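Local coordinates for diaminopropionate ammonia-lyase (Escherichia coli, PDB 4D9I), which catalyses the pyridoxal-phosphate-dependent alpha,beta-elimination of both L- and D-2,3-diaminopropionate to pyruvate and ammonia, working as a homodimer, at residues B[8-13]-B[308-313]; B[33-38]-B[100-105]; B[64-69]-B[332-337]. One frame throughout, in Å; residues are numbered along the deposited sequence.

Interaction 1 (B[8-13]-B[308-313])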
# COMPACT_ATOMS: atom_id res chain seq x y z
N ILE B 8 -17.51 14.32 -6.71
CA ILE B 8 -17.86 13.35 -7.76
C ILE B 8 -19.16 13.78 -8.43
O ILE B 8 -20.25 13.44 -7.95
CB ILE B 8 -18.10 11.92 -7.24
CG1 ILE B 8 -16.95 11.41 -6.38
CG2 ILE B 8 -18.33 10.96 -8.41
CD1 ILE B 8 -17.42 10.35 -5.40
N ASP B 9 -19.06 14.53 -9.52
CA ASP B 9 -20.26 14.94 -10.24
C ASP B 9 -20.61 13.88 -11.27
O ASP B 9 -19.75 13.49 -12.07
CB ASP B 9 -20.03 16.30 -10.92
CG ASP B 9 -19.92 17.44 -9.92
OD1 ASP B 9 -20.51 17.36 -8.83
OD2 ASP B 9 -19.24 18.45 -10.22
N ILE B 10 -21.85 13.41 -11.21
CA ILE B 10 -22.36 12.38 -12.12
C ILE B 10 -23.43 12.99 -13.00
O ILE B 10 -24.40 13.56 -12.49
CB ILE B 10 -23.00 11.19 -11.37
CG1 ILE B 10 -22.01 10.57 -10.39
CG2 ILE B 10 -23.50 10.15 -12.37
CD1 ILE B 10 -22.67 9.88 -9.20
N ALA B 11 -23.24 12.87 -14.32
CA ALA B 11 -24.25 13.32 -15.27
C ALA B 11 -24.69 12.15 -16.13
O ALA B 11 -23.85 11.49 -16.76
CB ALA B 11 -23.71 14.45 -16.13
N ASP B 12 -25.99 11.88 -16.10
CA ASP B 12 -26.63 10.93 -17.03
C ASP B 12 -26.46 11.39 -18.46
O ASP B 12 -26.68 12.56 -18.75
CB ASP B 12 -28.14 10.85 -16.77
CG ASP B 12 -28.47 10.18 -15.47
OD1 ASP B 12 -27.76 9.26 -15.04
OD2 ASP B 12 -29.47 10.58 -14.87
N ASN B 13 -26.08 10.48 -19.35
CA ASN B 13 -25.93 10.82 -20.78
C ASN B 13 -27.29 10.98 -21.44
O ASN B 13 -27.92 10.00 -21.82
CB ASN B 13 -25.06 9.77 -21.50
CG ASN B 13 -24.90 10.04 -23.01
OD1 ASN B 13 -24.47 9.15 -23.76
ND2 ASN B 13 -25.21 11.26 -23.45
N GLN B 308 -23.20 7.22 -18.25
CA GLN B 308 -22.96 8.38 -17.42
C GLN B 308 -21.56 8.95 -17.60
O GLN B 308 -20.62 8.24 -17.96
CB GLN B 308 -23.16 8.01 -15.94
CG GLN B 308 -24.62 8.00 -15.51
CD GLN B 308 -24.84 7.28 -14.20
OE1 GLN B 308 -23.97 6.54 -13.73
NE2 GLN B 308 -26.00 7.48 -13.60
N PHE B 309 -21.44 10.24 -17.33
CA PHE B 309 -20.14 10.90 -17.30
C PHE B 309 -19.88 11.37 -15.88
O PHE B 309 -20.79 11.88 -15.23
CB PHE B 309 -20.15 12.10 -18.24
CG PHE B 309 -20.62 11.77 -19.62
CD1 PHE B 309 -21.84 12.26 -20.09
CD2 PHE B 309 -19.86 10.97 -20.46
CE1 PHE B 309 -22.28 11.97 -21.38
CE2 PHE B 309 -20.30 10.67 -21.75
CZ PHE B 309 -21.50 11.17 -22.20
N ILE B 310 -18.65 11.20 -15.40
CA ILE B 310 -18.24 11.71 -14.09
C ILE B 310 -17.10 12.72 -14.23
O ILE B 310 -16.12 12.49 -14.95
CB ILE B 310 -17.80 10.58 -13.13
CG1 ILE B 310 -19.03 9.80 -12.64
CG2 ILE B 310 -17.03 11.14 -11.93
CD1 ILE B 310 -18.74 8.63 -11.73
N SER B 311 -17.27 13.86 -13.56
CA SER B 311 -16.22 14.85 -13.38
C SER B 311 -15.80 14.81 -11.92
O SER B 311 -16.61 15.08 -11.03
CB SER B 311 -16.72 16.24 -13.73
OG SER B 311 -15.74 17.22 -13.44
N CYS B 312 -14.53 14.51 -11.67
CA CYS B 312 -14.09 14.34 -10.29
C CYS B 312 -12.83 15.12 -9.89
O CYS B 312 -12.02 15.51 -10.73
CB CYS B 312 -13.97 12.86 -9.94
SG CYS B 312 -12.58 12.04 -10.72
N GLN B 313 -12.73 15.35 -8.59
CA GLN B 313 -11.57 15.92 -7.94
C GLN B 313 -10.31 15.10 -8.27
O GLN B 313 -10.37 13.87 -8.33
CB GLN B 313 -11.82 15.85 -6.43
CG GLN B 313 -10.93 16.74 -5.62
CD GLN B 313 -11.53 17.09 -4.28
OE1 GLN B 313 -12.70 16.82 -4.01
NE2 GLN B 313 -10.74 17.72 -3.46
O HOH W 1 -17.39 19.27 -12.71
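Residues 8-12 pair with residues 308-312 as antiparallel strands, an N-terminal edge strand added to the large mixed sheet of this fold type II enzyme. Four backbone bonds make the ladder: Asp-9 and Ser-311 exchange two, and so do Ala-11 and Phe-309, where Ala-11 N reaches Phe-309 O at 2.8 Å. Between these hydrogen-bonded pairs, Ile-310 CA also makes a CA-H...O contact with Asp-9 O (3.1 Å).

Apolar contacts occupy the face that carries Ile-8, Ile-10 and Ile-310, three beta-branched residues well suited to a strand. Ile-310 lies alongside both neighbours, its CG2 3.8 Å from Ile-8 CG2 and its CG1 meeting Ile-10 CG1. Helices 338-352 and 356-363 cover this face. On the other face, Phe-309 CE1 packs 3.5 Å from Asn-13 CB, while the small Ala-11 packs against Tyr-267 of helix 265-272.

Polar side chains meet at two places. On the face of Ala-11 and Phe-309, a water donates to Asp-9 OD2 and Ser-311 OG, and Ser-311 OG also bonds to Asp-264. At the Asp-12 end, Asp-12 OD2 forms a salt bridge with Lys-362, and Gln-308 OE1 bonds to His-254. Gln-308 NE2 gives a nearly straight bond (171°) to Asp-12 OD1, 2.9 Å away, with amide and carboxylate almost coplanar.

Interaction 2 (B[33-38]-B[100-105])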
# COMPACT_ATOMS: atom_id res chain seq x y z
N ARG B 33 -5.94 -8.50 -31.89
CA ARG B 33 -5.37 -9.47 -30.95
C ARG B 33 -4.50 -10.54 -31.62
O ARG B 33 -3.44 -10.90 -31.09
CB ARG B 33 -6.46 -10.13 -30.09
CG ARG B 33 -5.86 -11.01 -29.01
CD ARG B 33 -6.88 -11.45 -27.98
NE ARG B 33 -6.24 -12.30 -27.00
CZ ARG B 33 -6.89 -12.96 -26.05
NH1 ARG B 33 -8.21 -12.86 -25.95
NH2 ARG B 33 -6.21 -13.72 -25.20
N GLN B 34 -4.97 -11.06 -32.75
CA GLN B 34 -4.19 -11.97 -33.59
C GLN B 34 -2.82 -11.40 -33.94
O GLN B 34 -1.82 -12.13 -33.94
CB GLN B 34 -4.95 -12.25 -34.89
CG GLN B 34 -6.18 -13.13 -34.76
CD GLN B 34 -6.91 -13.28 -36.10
OE1 GLN B 34 -6.39 -13.90 -37.04
NE2 GLN B 34 -8.10 -12.68 -36.20
N PHE B 35 -2.79 -10.09 -34.23
CA PHE B 35 -1.55 -9.36 -34.49
C PHE B 35 -0.67 -9.33 -33.24
O PHE B 35 0.49 -9.71 -33.30
CB PHE B 35 -1.86 -7.93 -34.97
CG PHE B 35 -0.67 -7.01 -34.92
CD1 PHE B 35 0.27 -7.02 -35.93
CD2 PHE B 35 -0.50 -6.13 -33.85
CE1 PHE B 35 1.37 -6.18 -35.88
CE2 PHE B 35 0.59 -5.28 -33.80
CZ PHE B 35 1.53 -5.31 -34.82
N HIS B 36 -1.25 -8.87 -32.12
CA HIS B 36 -0.52 -8.80 -30.84
C HIS B 36 0.06 -10.10 -30.36
O HIS B 36 1.14 -10.11 -29.77
CB HIS B 36 -1.40 -8.20 -29.75
CG HIS B 36 -1.76 -6.76 -29.99
ND1 HIS B 36 -3.03 -6.31 -29.91
CD2 HIS B 36 -0.97 -5.67 -30.34
CE1 HIS B 36 -3.05 -5.00 -30.17
NE2 HIS B 36 -1.79 -4.61 -30.44
N GLN B 37 -0.64 -11.19 -30.62
CA GLN B 37 -0.21 -12.56 -30.25
C GLN B 37 1.10 -13.00 -30.97
O GLN B 37 1.74 -14.00 -30.59
CB GLN B 37 -1.35 -13.54 -30.57
CG GLN B 37 -0.94 -15.01 -30.60
CD GLN B 37 -1.49 -15.76 -31.80
OE1 GLN B 37 -1.17 -15.43 -32.96
NE2 GLN B 37 -2.29 -16.78 -31.53
N LYS B 38 1.49 -12.26 -32.00
CA LYS B 38 2.69 -12.61 -32.77
C LYS B 38 3.92 -11.86 -32.29
O LYS B 38 5.02 -12.05 -32.81
CB LYS B 38 2.47 -12.36 -34.27
CG LYS B 38 1.27 -13.09 -34.85
CD LYS B 38 1.03 -12.66 -36.29
CE LYS B 38 -0.12 -13.45 -36.90
NZ LYS B 38 -0.66 -12.75 -38.10
N LEU B 100 1.16 -12.10 -41.86
CA LEU B 100 2.59 -12.15 -41.58
C LEU B 100 2.87 -12.05 -40.09
O LEU B 100 1.99 -11.69 -39.31
CB LEU B 100 3.35 -11.07 -42.38
CG LEU B 100 2.88 -9.62 -42.27
CD1 LEU B 100 3.09 -9.04 -40.88
CD2 LEU B 100 3.58 -8.77 -43.32
N SER B 101 4.09 -12.39 -39.69
CA SER B 101 4.50 -12.26 -38.29
C SER B 101 5.15 -10.90 -38.05
O SER B 101 5.65 -10.27 -38.98
CB SER B 101 5.47 -13.38 -37.90
OG SER B 101 6.61 -13.40 -38.76
N PHE B 102 5.15 -10.47 -36.79
CA PHE B 102 5.82 -9.25 -36.35
C PHE B 102 7.32 -9.33 -36.61
O PHE B 102 7.93 -8.33 -36.97
CB PHE B 102 5.55 -9.04 -34.86
CG PHE B 102 5.91 -7.67 -34.35
CD1 PHE B 102 7.05 -7.48 -33.57
CD2 PHE B 102 5.10 -6.57 -34.62
CE1 PHE B 102 7.37 -6.21 -33.08
CE2 PHE B 102 5.42 -5.30 -34.14
CZ PHE B 102 6.55 -5.13 -33.36
N GLU B 103 7.89 -10.53 -36.44
CA GLU B 103 9.31 -10.77 -36.73
C GLU B 103 9.60 -10.64 -38.22
O GLU B 103 10.64 -10.10 -38.60
CB GLU B 103 9.77 -12.13 -36.22
CG GLU B 103 11.22 -12.45 -36.56
CD GLU B 103 11.82 -13.53 -35.68
OE1 GLU B 103 11.08 -14.17 -34.89
OE2 GLU B 103 13.05 -13.76 -35.78
N HIS B 104 8.70 -11.12 -39.07
CA HIS B 104 8.83 -10.87 -40.51
C HIS B 104 8.85 -9.40 -40.78
O HIS B 104 9.63 -8.93 -41.62
CB HIS B 104 7.73 -11.56 -41.31
CG HIS B 104 7.94 -13.04 -41.50
ND1 HIS B 104 6.95 -13.94 -41.34
CD2 HIS B 104 9.08 -13.77 -41.84
CE1 HIS B 104 7.43 -15.18 -41.57
NE2 HIS B 104 8.73 -15.07 -41.88
N LEU B 105 8.01 -8.65 -40.06
CA LEU B 105 7.98 -7.18 -40.18
C LEU B 105 9.27 -6.53 -39.69
O LEU B 105 9.80 -5.64 -40.35
CB LEU B 105 6.78 -6.58 -39.43
CG LEU B 105 5.50 -6.27 -40.21
CD1 LEU B 105 4.46 -5.62 -39.31
CD2 LEU B 105 5.80 -5.38 -41.41
O HOH W 2 6.79 -12.93 -34.90
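Phe-35 and Phe-102 both hold CG opposite the backbone N, and these torsions carry the two rings into the space between their helices. Lys-38 follows another course: its CG sits beside its own N (chi1 -56°), and from there the chain runs out fully extended to the residues just before helix 102-106.

The rings meet obliquely, their planes 75° apart and their centroids 5.9 Å from each other. Phe-35 comes in with its far end, CZ lying 3.8 Å from Phe-102 CD2 and almost as near to CE2. Large, flat and apolar, the two phenylalanines suit the interior between the two segments. Tyr-83 and Ala-86 of helix 81-93 also touch Phe-35, and Ile-39 packs on Phe-102, so the pair belongs to a wider apolar layer.

Lysine suits the outer side because its long methylene chain can lie along the neighbouring backbone and still carry its ammonium group to a carbonyl. Lys-38 CD passes 4.0 Å from Ser-101 CA, and NZ gives a hydrogen bond of 3.1 Å to Leu-100 O, approaching from above the carbonyl plane. The carbonyl of Lys-38 itself lies near Phe-102 CB and takes a hydrogen bond from a water, which in turn accepts from Glu-103 N in the first turn of the helix.

Ser-101 is the N-cap of that helix: its OG accepts from His-104 N at 3.1 Å, suiting a short hydroxyl side chain. The chemistry thus divides into an apolar inner half and a polar outer half, where a water links the backbones; within the two segments the Lys-38 ammonium meets a carbonyl dipole and not a carboxylate, which would probably stabilise its charge only modestly.

Interaction 3 (B[64-69]-B[332-337])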
# COMPACT_ATOMS: atom_id res chain seq x y z
N VAL B 64 -10.26 -5.82 -11.93
CA VAL B 64 -9.34 -4.79 -12.44
C VAL B 64 -8.44 -5.39 -13.50
O VAL B 64 -7.61 -6.28 -13.21
CB VAL B 64 -8.47 -4.16 -11.33
CG1 VAL B 64 -7.57 -3.04 -11.90
CG2 VAL B 64 -9.36 -3.62 -10.21
N LYS B 65 -8.59 -4.88 -14.72
CA LYS B 65 -7.67 -5.19 -15.79
C LYS B 65 -6.37 -4.42 -15.59
O LYS B 65 -6.34 -3.17 -15.70
CB LYS B 65 -8.34 -4.84 -17.14
CG LYS B 65 -7.63 -5.37 -18.39
CD LYS B 65 -7.48 -6.89 -18.41
CE LYS B 65 -7.00 -7.35 -19.79
NZ LYS B 65 -6.46 -8.74 -19.77
N ASP B 66 -5.28 -5.17 -15.33
CA ASP B 66 -4.00 -4.61 -14.92
C ASP B 66 -3.01 -4.47 -16.08
O ASP B 66 -2.24 -5.38 -16.41
CB ASP B 66 -3.40 -5.46 -13.77
CG ASP B 66 -2.09 -4.91 -13.26
OD1 ASP B 66 -1.70 -3.78 -13.66
OD2 ASP B 66 -1.44 -5.59 -12.43
N GLU B 67 -3.04 -3.29 -16.69
CA GLU B 67 -2.28 -3.03 -17.91
C GLU B 67 -0.85 -2.61 -17.62
O GLU B 67 -0.09 -2.32 -18.55
CB GLU B 67 -3.02 -2.03 -18.82
CG GLU B 67 -4.25 -2.64 -19.51
CD GLU B 67 -3.85 -3.74 -20.50
OE1 GLU B 67 -2.84 -3.59 -21.23
OE2 GLU B 67 -4.54 -4.79 -20.53
N SER B 68 -0.48 -2.61 -16.34
CA SER B 68 0.92 -2.41 -15.99
C SER B 68 1.78 -3.58 -16.48
O SER B 68 3.01 -3.45 -16.61
CB SER B 68 1.12 -2.21 -14.47
OG SER B 68 1.00 -3.44 -13.77
N LYS B 69 1.12 -4.71 -16.75
CA LYS B 69 1.83 -5.91 -17.22
C LYS B 69 1.98 -6.01 -18.76
O LYS B 69 2.46 -7.01 -19.28
CB LYS B 69 1.16 -7.17 -16.69
CG LYS B 69 0.92 -7.16 -15.18
CD LYS B 69 2.19 -7.00 -14.37
CE LYS B 69 1.97 -7.53 -12.96
NZ LYS B 69 2.86 -6.81 -12.02
N PRO B 332 -5.56 -9.34 -4.26
CA PRO B 332 -4.23 -9.11 -4.87
C PRO B 332 -3.92 -7.61 -4.96
O PRO B 332 -4.84 -6.79 -5.07
CB PRO B 332 -4.39 -9.70 -6.29
CG PRO B 332 -5.86 -9.56 -6.57
CD PRO B 332 -6.54 -9.84 -5.25
N ARG B 333 -2.63 -7.27 -4.89
CA ARG B 333 -2.13 -5.90 -4.93
C ARG B 333 -1.85 -5.49 -6.38
O ARG B 333 -1.38 -6.31 -7.15
CB ARG B 333 -0.82 -5.85 -4.14
CG ARG B 333 -0.05 -4.54 -4.23
CD ARG B 333 0.89 -4.43 -3.04
NE ARG B 333 1.96 -3.46 -3.28
CZ ARG B 333 3.19 -3.82 -3.64
NH1 ARG B 333 3.49 -5.11 -3.74
NH2 ARG B 333 4.14 -2.92 -3.83
N ILE B 334 -2.10 -4.22 -6.72
CA ILE B 334 -1.95 -3.71 -8.09
C ILE B 334 -1.22 -2.36 -8.04
O ILE B 334 -1.57 -1.47 -7.24
CB ILE B 334 -3.34 -3.54 -8.79
CG1 ILE B 334 -4.03 -4.91 -8.96
CG2 ILE B 334 -3.19 -2.80 -10.11
CD1 ILE B 334 -5.50 -4.86 -9.36
N ILE B 335 -0.18 -2.21 -8.86
CA ILE B 335 0.59 -0.97 -8.93
C ILE B 335 -0.07 -0.16 -10.05
O ILE B 335 -0.05 -0.58 -11.22
CB ILE B 335 2.08 -1.22 -9.26
CG1 ILE B 335 2.74 -2.19 -8.25
CG2 ILE B 335 2.84 0.09 -9.35
CD1 ILE B 335 2.53 -1.85 -6.79
N SER B 336 -0.69 0.96 -9.68
CA SER B 336 -1.51 1.74 -10.60
C SER B 336 -1.14 3.22 -10.48
O SER B 336 -1.18 3.80 -9.38
CB SER B 336 -3.00 1.55 -10.24
OG SER B 336 -3.85 2.07 -11.26
N GLY B 337 -0.84 3.83 -11.63
CA GLY B 337 -0.45 5.24 -11.70
C GLY B 337 -1.65 6.14 -11.50
O GLY B 337 -2.78 5.67 -11.43
O HOH W 3 -1.89 -1.14 -13.19
O HOH W 4 0.41 -4.28 -10.56
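Ile-334 reaches across to strand 61-66 with two of its branches, each meeting a different residue. Its CG1 arm stands beside the backbone N (chi1 -64°) and carries CD1 obliquely over the side chain of Val-64, 3.6 Å from CB and nearly as close to CG1. The CG2 branch, opposite the N, slides past Asp-66 in the reverse direction and lies 3.9 Å from its CG, about equally far from both oxygens. A branched isoleucine can therefore touch Val-64 and the Asp-66 carboxylate at once, one branch to each.

Strand 61-66 lies within the mixed sheet, between strands 370-375 and 47-49, and ends here in an Asx turn. Asp-66 OD1 accepts from Ser-68 N at 3.2 Å and from Ser-68 OG at 2.7 Å, both donors coming from the same face of the carboxylate. Aspartate is short enough for OD1 to meet the backbone N two residues on, and the hydroxyl bond helps fix its rotation.

Water joins the carboxylate to the loop that precedes helix 338-352. One molecule donates to Asp-66 OD2 (2.9 Å) and accepts from Ile-335 N (2.7 Å); another lies within hydrogen-bonding distance of Asp-66 OD1 and Ile-335 O. Ser-68 CB comes within 3.8 Å of Ile-335 O. On the same loop, Arg-333 bonds to Asn-326 of the second subunit, against which Ile-335 also packs.

Interactions 1 and 3 both reach the same mixed sheet: interaction 1 adds strand 8-12 at one edge, and interaction 3 sets a loop against strand 61-66, next to the opposite edge strand 47-49. Their centres are 24 Å apart, and helix 338-352 follows the loop of interaction 3 and covers strands of interaction 1. Interaction 2, where the end of helix 26-36 and the residues after it meet the start of helix 102-106, lies across the chain's centre from interaction 1, 39 Å between centres, its centre about 25 Å from that of interaction 3. Along the chain the segments of interaction 3 alternate with those of both others, so the N-terminal hundred residues are tied to one another and to the C-terminal third.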